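PDB 6ANY: Bm4233, isoform b from Brugia malayi, which is a venom allergen-like protein of the CAP superfamily that probably binds and transports sterols, and is a vaccine candidate for lymphatic filariasis. Local coordinates for residues 82-87 with 101-106. Numbering follows the deposited sequence.
Sequences NVYAYW and TEAGKS
Tyr-84 of strand 82-87 meets Ala-103 of helix 101-106 where the two segment axes pass 8.5 Å apart at 112°, the helix running steeply across the strand, and the CA atoms of this pair stand 5.6 Å apart. The contact is a worked example of helix-on-sheet packing centred on one aromatic ring. With CG anti to the backbone N (chi1 163°), the ring rises from the strand and lies against the helix flank. Ala-103 packs over one face: its CA sits 3.7 Å from the ring centroid in a CH-pi contact, while its CB reaches Tyr-84 CG at 3.4 Å, at the root of the ring. Ser-106 brings its CB obliquely to Tyr-84 CD1 at 3.8 Å. At the far end, Tyr-84 OH passes 3.8 Å from Glu-102 CB. Glu-102 OE2 accepts a hydrogen bond from Lys-105 NZ at 2.7 Å on its syn lone pair, part of a salt bridge within the helix. Helix 99-108 thus lies against edge strand 80-87 of the central sheet, as in the alpha-beta-alpha sandwich of the CAP fold; Trp-107 of that helix also touches Tyr-84, and its NE1 hydrogen-bonds to Val-83 O. Between the two segments themselves no hydrogen bond forms, so their association rests on dispersion and CH-pi contact, with the charged pair kept within the helix.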
ATOM      1  N   ASN A  82      -0.135   2.778   7.047  1.00 12.63           N
ATOM      2  CA  ASN A  82       0.018   4.004   6.286  1.00 11.87           C
ATOM      3  C   ASN A  82      -1.192   4.893   6.652  1.00 12.65           C
ATOM      4  O   ASN A  82      -2.308   4.404   6.792  1.00 12.97           O
ATOM      5  CB  ASN A  82       0.034   3.721   4.797  1.00 13.12           C
ATOM      6  CG  ASN A  82       1.429   3.311   4.239  1.00 14.10           C
ATOM      7  OD1 ASN A  82       2.453   3.555   4.881  1.00 14.74           O
ATOM      8  ND2 ASN A  82       1.461   2.861   2.959  1.00 12.94           N
ATOM      9  N   VAL A  83      -0.951   6.198   6.802  1.00 12.32           N
ATOM     10  CA  VAL A  83      -1.911   7.192   7.264  1.00 11.87           C
ATOM     11  C   VAL A  83      -1.977   8.327   6.276  1.00 12.03           C
ATOM     12  O   VAL A  83      -0.975   8.822   5.837  1.00 11.76           O
ATOM     13  CB  VAL A  83      -1.476   7.794   8.624  1.00 12.00           C
ATOM     14  CG1 VAL A  83      -2.475   8.803   9.057  1.00 11.89           C
ATOM     15  CG2 VAL A  83      -1.276   6.681   9.704  1.00 11.74           C
ATOM     16  N   TYR A  84      -3.194   8.696   5.879  1.00 12.94           N
ATOM     17  CA  TYR A  84      -3.423   9.796   4.938  1.00 13.13           C
ATOM     18  C   TYR A  84      -4.559  10.677   5.447  1.00 12.94           C
ATOM     19  O   TYR A  84      -5.513  10.188   5.994  1.00 13.49           O
ATOM     20  CB  TYR A  84      -3.753   9.256   3.541  1.00 14.40           C
ATOM     21  CG  TYR A  84      -4.402  10.247   2.574  1.00 14.98           C
ATOM     22  CD1 TYR A  84      -3.649  11.025   1.752  1.00 15.23           C
ATOM     23  CD2 TYR A  84      -5.789  10.378   2.498  1.00 16.58           C
ATOM     24  CE1 TYR A  84      -4.229  11.949   0.865  1.00 15.94           C
ATOM     25  CE2 TYR A  84      -6.394  11.292   1.637  1.00 15.48           C
ATOM     26  CZ  TYR A  84      -5.636  12.035   0.796  1.00 16.74           C
ATOM     27  OH  TYR A  84      -6.249  12.954  -0.047  1.00 19.08           O
ATOM     28  N   ALA A  85      -4.436  11.987   5.266  1.00 13.37           N
ATOM     29  CA  ALA A  85      -5.510  12.940   5.570  1.00 14.17           C
ATOM     30  C   ALA A  85      -5.667  14.027   4.502  1.00 14.88           C
ATOM     31  O   ALA A  85      -4.737  14.368   3.774  1.00 15.66           O
ATOM     32  CB  ALA A  85      -5.325  13.598   6.907  1.00 13.57           C
ATOM     33  N   TYR A  86      -6.878  14.506   4.397  1.00 14.21           N
ATOM     34  CA  TYR A  86      -7.170  15.635   3.594  1.00 15.35           C
ATOM     35  C   TYR A  86      -7.975  16.571   4.415  1.00 15.06           C
ATOM     36  O   TYR A  86      -9.015  16.170   4.953  1.00 14.36           O
ATOM     37  CB  TYR A  86      -8.029  15.253   2.378  1.00 15.99           C
ATOM     38  CG  TYR A  86      -8.115  16.341   1.377  1.00 16.00           C
ATOM     39  CD1 TYR A  86      -7.109  16.515   0.409  1.00 18.01           C
ATOM     40  CD2 TYR A  86      -9.168  17.221   1.391  1.00 17.36           C
ATOM     41  CE1 TYR A  86      -7.194  17.519  -0.545  1.00 18.84           C
ATOM     42  CE2 TYR A  86      -9.266  18.260   0.439  1.00 18.60           C
ATOM     43  CZ  TYR A  86      -8.269  18.406  -0.516  1.00 18.89           C
ATOM     44  OH  TYR A  86      -8.361  19.399  -1.474  1.00 21.00           O
ATOM     45  N   TRP A  87      -7.524  17.825   4.475  1.00 15.42           N
ATOM     46  CA  TRP A  87      -8.142  18.826   5.309  1.00 16.51           C
ATOM     47  C   TRP A  87      -8.797  19.865   4.472  1.00 18.22           C
ATOM     48  O   TRP A  87      -8.116  20.545   3.720  1.00 19.65           O
ATOM     49  CB  TRP A  87      -7.125  19.498   6.228  1.00 16.05           C
ATOM     50  CG  TRP A  87      -6.532  18.640   7.199  1.00 16.01           C
ATOM     51  CD1 TRP A  87      -6.975  18.406   8.453  1.00 16.91           C
ATOM     52  CD2 TRP A  87      -5.292  17.953   7.075  1.00 16.43           C
ATOM     53  NE1 TRP A  87      -6.105  17.553   9.132  1.00 16.34           N
ATOM     54  CE2 TRP A  87      -5.059  17.277   8.291  1.00 16.59           C
ATOM     55  CE3 TRP A  87      -4.371  17.804   6.041  1.00 16.81           C
ATOM     56  CZ2 TRP A  87      -3.947  16.502   8.497  1.00 15.53           C
ATOM     57  CZ3 TRP A  87      -3.259  17.007   6.264  1.00 16.10           C
ATOM     58  CH2 TRP A  87      -3.077  16.369   7.481  1.00 15.36           C
ATOM     59  N   THR A 101      -7.937   5.652  -2.944  1.00 15.57           N
ATOM     60  CA  THR A 101      -7.109   5.790  -4.130  1.00 15.53           C
ATOM     61  C   THR A 101      -6.358   7.126  -4.116  1.00 16.76           C
ATOM     62  O   THR A 101      -5.243   7.260  -4.679  1.00 17.89           O
ATOM     63  CB  THR A 101      -7.935   5.642  -5.444  1.00 16.98           C
ATOM     64  OG1 THR A 101      -9.113   6.479  -5.414  1.00 17.23           O
ATOM     65  CG2 THR A 101      -8.280   4.195  -5.690  1.00 15.71           C
ATOM     66  N   GLU A 102      -6.960   8.137  -3.516  1.00 15.02           N
ATOM     67  CA  GLU A 102      -6.241   9.362  -3.333  1.00 14.40           C
ATOM     68  C   GLU A 102      -5.104   9.152  -2.343  1.00 14.57           C
ATOM     69  O   GLU A 102      -3.982   9.695  -2.527  1.00 13.62           O
ATOM     70  CB  GLU A 102      -7.180  10.480  -2.832  1.00 16.14           C
ATOM     71  CG  GLU A 102      -8.040  11.155  -3.921  1.00 18.72           C
ATOM     72  CD  GLU A 102      -7.148  11.715  -5.045  1.00 21.06           C
ATOM     73  OE1 GLU A 102      -6.394  12.687  -4.829  1.00 21.49           O
ATOM     74  OE2 GLU A 102      -7.093  11.076  -6.114  1.00 21.65           O
ATOM     75  N   ALA A 103      -5.383   8.413  -1.272  1.00 13.30           N
ATOM     76  CA  ALA A 103      -4.337   8.099  -0.336  1.00 14.12           C
ATOM     77  C   ALA A 103      -3.195   7.272  -0.939  1.00 13.66           C
ATOM     78  O   ALA A 103      -2.053   7.458  -0.575  1.00 13.46           O
ATOM     79  CB  ALA A 103      -4.899   7.360   0.858  1.00 14.40           C
ATOM     80  N   GLY A 104      -3.506   6.385  -1.858  1.00 13.59           N
ATOM     81  CA  GLY A 104      -2.505   5.474  -2.442  1.00 14.22           C
ATOM     82  C   GLY A 104      -1.653   6.297  -3.342  1.00 14.37           C
ATOM     83  O   GLY A 104      -0.446   6.148  -3.371  1.00 16.47           O
ATOM     84  N   LYS A 105      -2.253   7.231  -4.042  1.00 15.53           N
ATOM     85  CA  LYS A 105      -1.480   8.136  -4.948  1.00 15.82           C
ATOM     86  C   LYS A 105      -0.518   9.010  -4.131  1.00 15.73           C
ATOM     87  O   LYS A 105       0.637   9.225  -4.504  1.00 16.81           O
ATOM     88  CB  LYS A 105      -2.418   9.040  -5.728  1.00 16.68           C
ATOM     89  CG  LYS A 105      -2.894   8.451  -7.027  1.00 19.22           C
ATOM     90  CD  LYS A 105      -4.173   9.099  -7.528  1.00 20.34           C
ATOM     91  CE  LYS A 105      -3.907  10.524  -7.920  1.00 21.83           C
ATOM     92  NZ  LYS A 105      -5.232  11.194  -8.097  1.00 21.72           N
ATOM     93  N   SER A 106      -0.972   9.459  -2.998  1.00 13.91           N
ATOM     94  CA  SER A 106      -0.165  10.290  -2.133  1.00 15.22           C
ATOM     95  C   SER A 106       1.021   9.529  -1.553  1.00 15.07           C
ATOM     96  O   SER A 106       2.139   9.910  -1.714  1.00 14.33           O
ATOM     97  CB  SER A 106      -0.997  10.860  -1.011  1.00 15.20           C
ATOM     98  OG  SER A 106      -0.159  11.537  -0.137  1.00 15.36           O
TER